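Phospholipase C-beta (PLC-beta) (PDB 3QR0) is a cuttlefish phospholipase C-beta, a multidomain protein with PH, EF-hand, TIM-barrel and C2 modules that binds calcium. Local coordinates at residues F416-K426 / T503-M514. Numbering follows the deposited sequence.
Sequences FENHCSVAQQK and TAAKEAEAAEEM. With CA (calcium ion), chain B.
Glu417 and Thr503 meet beside the calcium ion. The Glu417 chain runs extended, CG anti to the backbone N (chi1 -167°), and splits its carboxylate between two jobs: OE1 binds calcium at 2.4 Å, while OE2 takes Thr503 OG1 on its syn lone pair at 2.5 Å. The anti lone pair of Glu417 OE2 receives His419 NE2 at 2.7 Å, in the imidazole plane; with calcium on OE1 and two donors on OE2, the carboxylate's rotation is fixed. Thr503 OG1 also accepts from a calcium-bound water, and Asn339, Glu368 and Asp370 complete the protein ligands.

Further along, Glu507 reaches back to the strand. Glu507 OE2 accepts Asn418 N at 2.9 Å, nearly straight, through the anti lone pair, and Ala508 N returns a bond to Asn418 O. Gln425 does similar work with its side-chain amide: NE2 donates in the amide plane both to Glu509 O at 3.0 Å and to Cys420 O, and OE1 accepts Ala511 N, the N-cap residue of helix 512-515, from above the carbonyl plane. At the exposed end Lys426 NZ forms a salt bridge with Glu513 OE1 (2.7 Å).

Apolar contact is provided by Met514, whose twice-bent chain brings Met514 CE to 4.1 Å from the Phe416 ring centroid, an off-centre CH-pi contact approached obliquely, with SD farther off in a Met-aromatic contact.

The segment 503-514 thus lies along the last part of strand 412-418 and the start of helix 422-436 in the TIM-barrel X domain; His419 stacks on Trp372 of strand 366-372, and Met514 also touches Leu428 of helix 422-436 and Ile468 of strand 466-469.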
loop_
_atom_site.group_PDB
_atom_site.type_symbol
_atom_site.label_atom_id
_atom_site.label_comp_id
_atom_site.label_asym_id
_atom_site.label_seq_id
_atom_site.Cartn_x
_atom_site.Cartn_y
_atom_site.Cartn_z
ATOM N N PHE A 416 1.346 -15.821 -18.250
ATOM C CA PHE A 416 0.962 -15.766 -19.653
ATOM C C PHE A 416 -0.316 -16.569 -19.887
ATOM O O PHE A 416 -0.384 -17.753 -19.570
ATOM C CB PHE A 416 2.068 -16.328 -20.551
ATOM C CG PHE A 416 3.184 -15.356 -20.838
ATOM C CD1 PHE A 416 3.481 -14.987 -22.141
ATOM C CD2 PHE A 416 3.940 -14.814 -19.806
ATOM C CE1 PHE A 416 4.521 -14.088 -22.412
ATOM C CE2 PHE A 416 4.972 -13.916 -20.064
ATOM C CZ PHE A 416 5.263 -13.556 -21.369
ATOM N N GLU A 417 -1.330 -15.915 -20.434
ATOM C CA GLU A 417 -2.470 -16.613 -21.003
ATOM C C GLU A 417 -2.247 -16.531 -22.507
ATOM O O GLU A 417 -2.475 -15.496 -23.129
ATOM C CB GLU A 417 -3.777 -15.954 -20.585
ATOM C CG GLU A 417 -5.001 -16.789 -20.860
ATOM C CD GLU A 417 -6.282 -15.999 -20.689
ATOM O OE1 GLU A 417 -6.509 -15.462 -19.584
ATOM O OE2 GLU A 417 -7.058 -15.912 -21.662
ATOM N N ASN A 418 -1.765 -17.631 -23.072
ATOM C CA ASN A 418 -1.192 -17.635 -24.412
ATOM C C ASN A 418 -2.184 -18.123 -25.467
ATOM O O ASN A 418 -2.600 -19.275 -25.441
ATOM C CB ASN A 418 0.043 -18.535 -24.386
ATOM C CG ASN A 418 0.993 -18.269 -25.521
ATOM O OD1 ASN A 418 0.612 -17.744 -26.570
ATOM N ND2 ASN A 418 2.252 -18.656 -25.328
ATOM N N HIS A 419 -2.563 -17.245 -26.392
ATOM C CA HIS A 419 -3.460 -17.623 -27.488
ATOM C C HIS A 419 -2.808 -17.468 -28.860
ATOM O O HIS A 419 -3.487 -17.530 -29.878
ATOM C CB HIS A 419 -4.747 -16.799 -27.429
ATOM C CG HIS A 419 -5.470 -16.923 -26.129
ATOM N ND1 HIS A 419 -6.384 -17.922 -25.883
ATOM C CD2 HIS A 419 -5.389 -16.194 -24.991
ATOM C CE1 HIS A 419 -6.844 -17.797 -24.651
ATOM N NE2 HIS A 419 -6.258 -16.755 -24.089
ATOM N N CYS A 420 -1.491 -17.285 -28.886
ATOM C CA CYS A 420 -0.800 -16.959 -30.131
ATOM C C CYS A 420 -0.475 -18.189 -30.973
ATOM O O CYS A 420 -0.272 -19.282 -30.450
ATOM C CB CYS A 420 0.493 -16.197 -29.839
ATOM S SG CYS A 420 0.227 -14.504 -29.331
ATOM N N SER A 421 -0.425 -17.986 -32.285
ATOM C CA SER A 421 0.089 -18.991 -33.209
ATOM C C SER A 421 1.576 -19.186 -32.947
ATOM O O SER A 421 2.209 -18.367 -32.275
ATOM C CB SER A 421 -0.119 -18.536 -34.651
ATOM O OG SER A 421 0.591 -17.330 -34.898
ATOM N N VAL A 422 2.133 -20.259 -33.495
ATOM C CA VAL A 422 3.545 -20.571 -33.306
ATOM C C VAL A 422 4.453 -19.415 -33.748
ATOM O O VAL A 422 5.429 -19.096 -33.064
ATOM C CB VAL A 422 3.938 -21.881 -34.051
ATOM C CG1 VAL A 422 5.450 -22.083 -34.055
ATOM C CG2 VAL A 422 3.244 -23.080 -33.415
ATOM N N ALA A 423 4.117 -18.779 -34.869
ATOM C CA ALA A 423 4.936 -17.698 -35.423
ATOM C C ALA A 423 5.008 -16.491 -34.489
ATOM O O ALA A 423 6.078 -15.907 -34.292
ATOM C CB ALA A 423 4.408 -17.276 -36.809
ATOM N N GLN A 424 3.872 -16.116 -33.913
ATOM C CA GLN A 424 3.846 -14.975 -33.004
ATOM C C GLN A 424 4.351 -15.330 -31.598
ATOM O O GLN A 424 4.866 -14.460 -30.901
ATOM C CB GLN A 424 2.467 -14.311 -33.007
ATOM C CG GLN A 424 2.127 -13.719 -34.397
ATOM C CD GLN A 424 1.043 -12.648 -34.381
ATOM O OE1 GLN A 424 0.918 -11.874 -33.432
ATOM N NE2 GLN A 424 0.265 -12.589 -35.453
ATOM N N GLN A 425 4.234 -16.599 -31.201
ATOM C CA GLN A 425 4.869 -17.093 -29.961
ATOM C C GLN A 425 6.396 -17.010 -30.028
ATOM O O GLN A 425 7.057 -16.783 -29.010
ATOM C CB GLN A 425 4.450 -18.539 -29.646
ATOM C CG GLN A 425 3.047 -18.674 -29.075
ATOM C CD GLN A 425 2.765 -20.057 -28.517
ATOM O OE1 GLN A 425 3.568 -20.614 -27.766
ATOM N NE2 GLN A 425 1.614 -20.615 -28.872
ATOM N N LYS A 426 6.958 -17.214 -31.219
ATOM C CA LYS A 426 8.392 -17.021 -31.428
ATOM C C LYS A 426 8.775 -15.586 -31.107
ATOM O O LYS A 426 9.820 -15.334 -30.500
ATOM C CB LYS A 426 8.791 -17.358 -32.865
ATOM C CG LYS A 426 8.909 -18.844 -33.133
ATOM C CD LYS A 426 9.004 -19.134 -34.621
ATOM C CE LYS A 426 9.318 -20.599 -34.884
ATOM N NZ LYS A 426 10.771 -20.935 -34.667
ATOM N N THR A 503 -11.698 -16.665 -21.148
ATOM C CA THR A 503 -10.657 -16.940 -22.145
ATOM C C THR A 503 -9.521 -17.823 -21.603
ATOM O O THR A 503 -8.835 -18.483 -22.373
ATOM C CB THR A 503 -10.043 -15.643 -22.726
ATOM O OG1 THR A 503 -9.388 -14.906 -21.689
ATOM C CG2 THR A 503 -11.125 -14.773 -23.386
ATOM N N ALA A 504 -9.334 -17.846 -20.285
ATOM C CA ALA A 504 -8.293 -18.674 -19.670
ATOM C C ALA A 504 -8.585 -20.175 -19.753
ATOM O O ALA A 504 -7.696 -20.990 -19.505
ATOM C CB ALA A 504 -8.082 -18.261 -18.224
ATOM N N ALA A 505 -9.822 -20.539 -20.086
ATOM C CA ALA A 505 -10.232 -21.948 -20.182
ATOM C C ALA A 505 -9.538 -22.722 -21.313
ATOM O O ALA A 505 -9.368 -23.935 -21.214
ATOM C CB ALA A 505 -11.751 -22.038 -20.351
ATOM N N LYS A 506 -9.169 -22.025 -22.388
ATOM C CA LYS A 506 -8.559 -22.657 -23.562
ATOM C C LYS A 506 -7.459 -21.772 -24.145
ATOM O O LYS A 506 -7.741 -20.735 -24.744
ATOM C CB LYS A 506 -9.621 -22.940 -24.633
ATOM C CG LYS A 506 -9.080 -23.631 -25.895
ATOM C CD LYS A 506 -10.183 -23.997 -26.881
ATOM C CE LYS A 506 -10.907 -22.764 -27.414
ATOM N NZ LYS A 506 -11.747 -23.072 -28.606
ATOM N N GLU A 507 -6.214 -22.201 -23.969
ATOM C CA GLU A 507 -5.054 -21.525 -24.545
ATOM C C GLU A 507 -4.547 -22.300 -25.751
ATOM O O GLU A 507 -4.978 -23.424 -25.997
ATOM C CB GLU A 507 -3.930 -21.458 -23.519
ATOM C CG GLU A 507 -4.214 -20.594 -22.327
ATOM C CD GLU A 507 -3.123 -20.725 -21.289
ATOM O OE1 GLU A 507 -3.270 -21.596 -20.411
ATOM O OE2 GLU A 507 -2.107 -19.995 -21.382
ATOM N N ALA A 508 -3.608 -21.704 -26.481
ATOM C CA ALA A 508 -2.924 -22.396 -27.569
ATOM C C ALA A 508 -1.905 -23.371 -26.987
ATOM O O ALA A 508 -1.511 -23.244 -25.827
ATOM C CB ALA A 508 -2.230 -21.398 -28.476
ATOM N N GLU A 509 -1.483 -24.343 -27.791
ATOM C CA GLU A 509 -0.401 -25.247 -27.392
ATOM C C GLU A 509 0.880 -24.429 -27.334
ATOM O O GLU A 509 1.040 -23.460 -28.083
ATOM C CB GLU A 509 -0.217 -26.403 -28.386
ATOM C CG GLU A 509 -1.487 -27.162 -28.765
ATOM C CD GLU A 509 -2.267 -27.663 -27.569
ATOM O OE1 GLU A 509 -1.643 -28.141 -26.594
ATOM O OE2 GLU A 509 -3.516 -27.586 -27.609
ATOM N N ALA A 510 1.791 -24.812 -26.450
ATOM C CA ALA A 510 3.032 -24.077 -26.286
ATOM C C ALA A 510 3.966 -24.358 -27.453
ATOM O O ALA A 510 4.138 -25.509 -27.861
ATOM C CB ALA A 510 3.702 -24.444 -24.968
ATOM N N ALA A 511 4.542 -23.296 -28.006
ATOM C CA ALA A 511 5.664 -23.424 -28.924
ATOM C C ALA A 511 6.891 -23.750 -28.080
ATOM O O ALA A 511 6.917 -23.467 -26.877
ATOM C CB ALA A 511 5.876 -22.138 -29.692
ATOM N N GLU A 512 7.905 -24.338 -28.709
ATOM C CA GLU A 512 9.113 -24.738 -27.989
ATOM C C GLU A 512 9.877 -23.539 -27.410
ATOM O O GLU A 512 10.450 -23.643 -26.328
ATOM C CB GLU A 512 10.024 -25.591 -28.885
ATOM C CG GLU A 512 11.225 -26.192 -28.150
ATOM C CD GLU A 512 11.690 -27.518 -28.738
ATOM O OE1 GLU A 512 11.623 -27.699 -29.974
ATOM O OE2 GLU A 512 12.131 -28.386 -27.955
ATOM N N GLU A 513 9.865 -22.404 -28.108
ATOM C CA GLU A 513 10.565 -21.200 -27.627
ATOM C C GLU A 513 9.943 -20.624 -26.354
ATOM O O GLU A 513 10.658 -20.082 -25.511
ATOM C CB GLU A 513 10.614 -20.101 -28.695
ATOM C CG GLU A 513 11.545 -20.384 -29.867
ATOM C CD GLU A 513 10.892 -21.183 -30.982
ATOM O OE1 GLU A 513 11.508 -21.276 -32.066
ATOM O OE2 GLU A 513 9.775 -21.717 -30.786
ATOM N N MET A 514 8.619 -20.719 -26.227
ATOM C CA MET A 514 7.940 -20.270 -25.006
ATOM C C MET A 514 8.086 -21.311 -23.909
ATOM O O MET A 514 8.412 -20.974 -22.776
ATOM C CB MET A 514 6.453 -19.977 -25.250
ATOM C CG MET A 514 6.171 -18.592 -25.819
ATOM S SD MET A 514 6.867 -17.241 -24.843
ATOM C CE MET A 514 6.019 -17.478 -23.280
HETATM CA CA CA B . -6.661 -13.339 -18.532
HETATM O O HOH W 1 9.182 -23.267 -32.688
HETATM O O HOH W 2 -9.039 -13.307 -19.158
HETATM O O HOH W 3 -8.107 -14.035 -16.700
#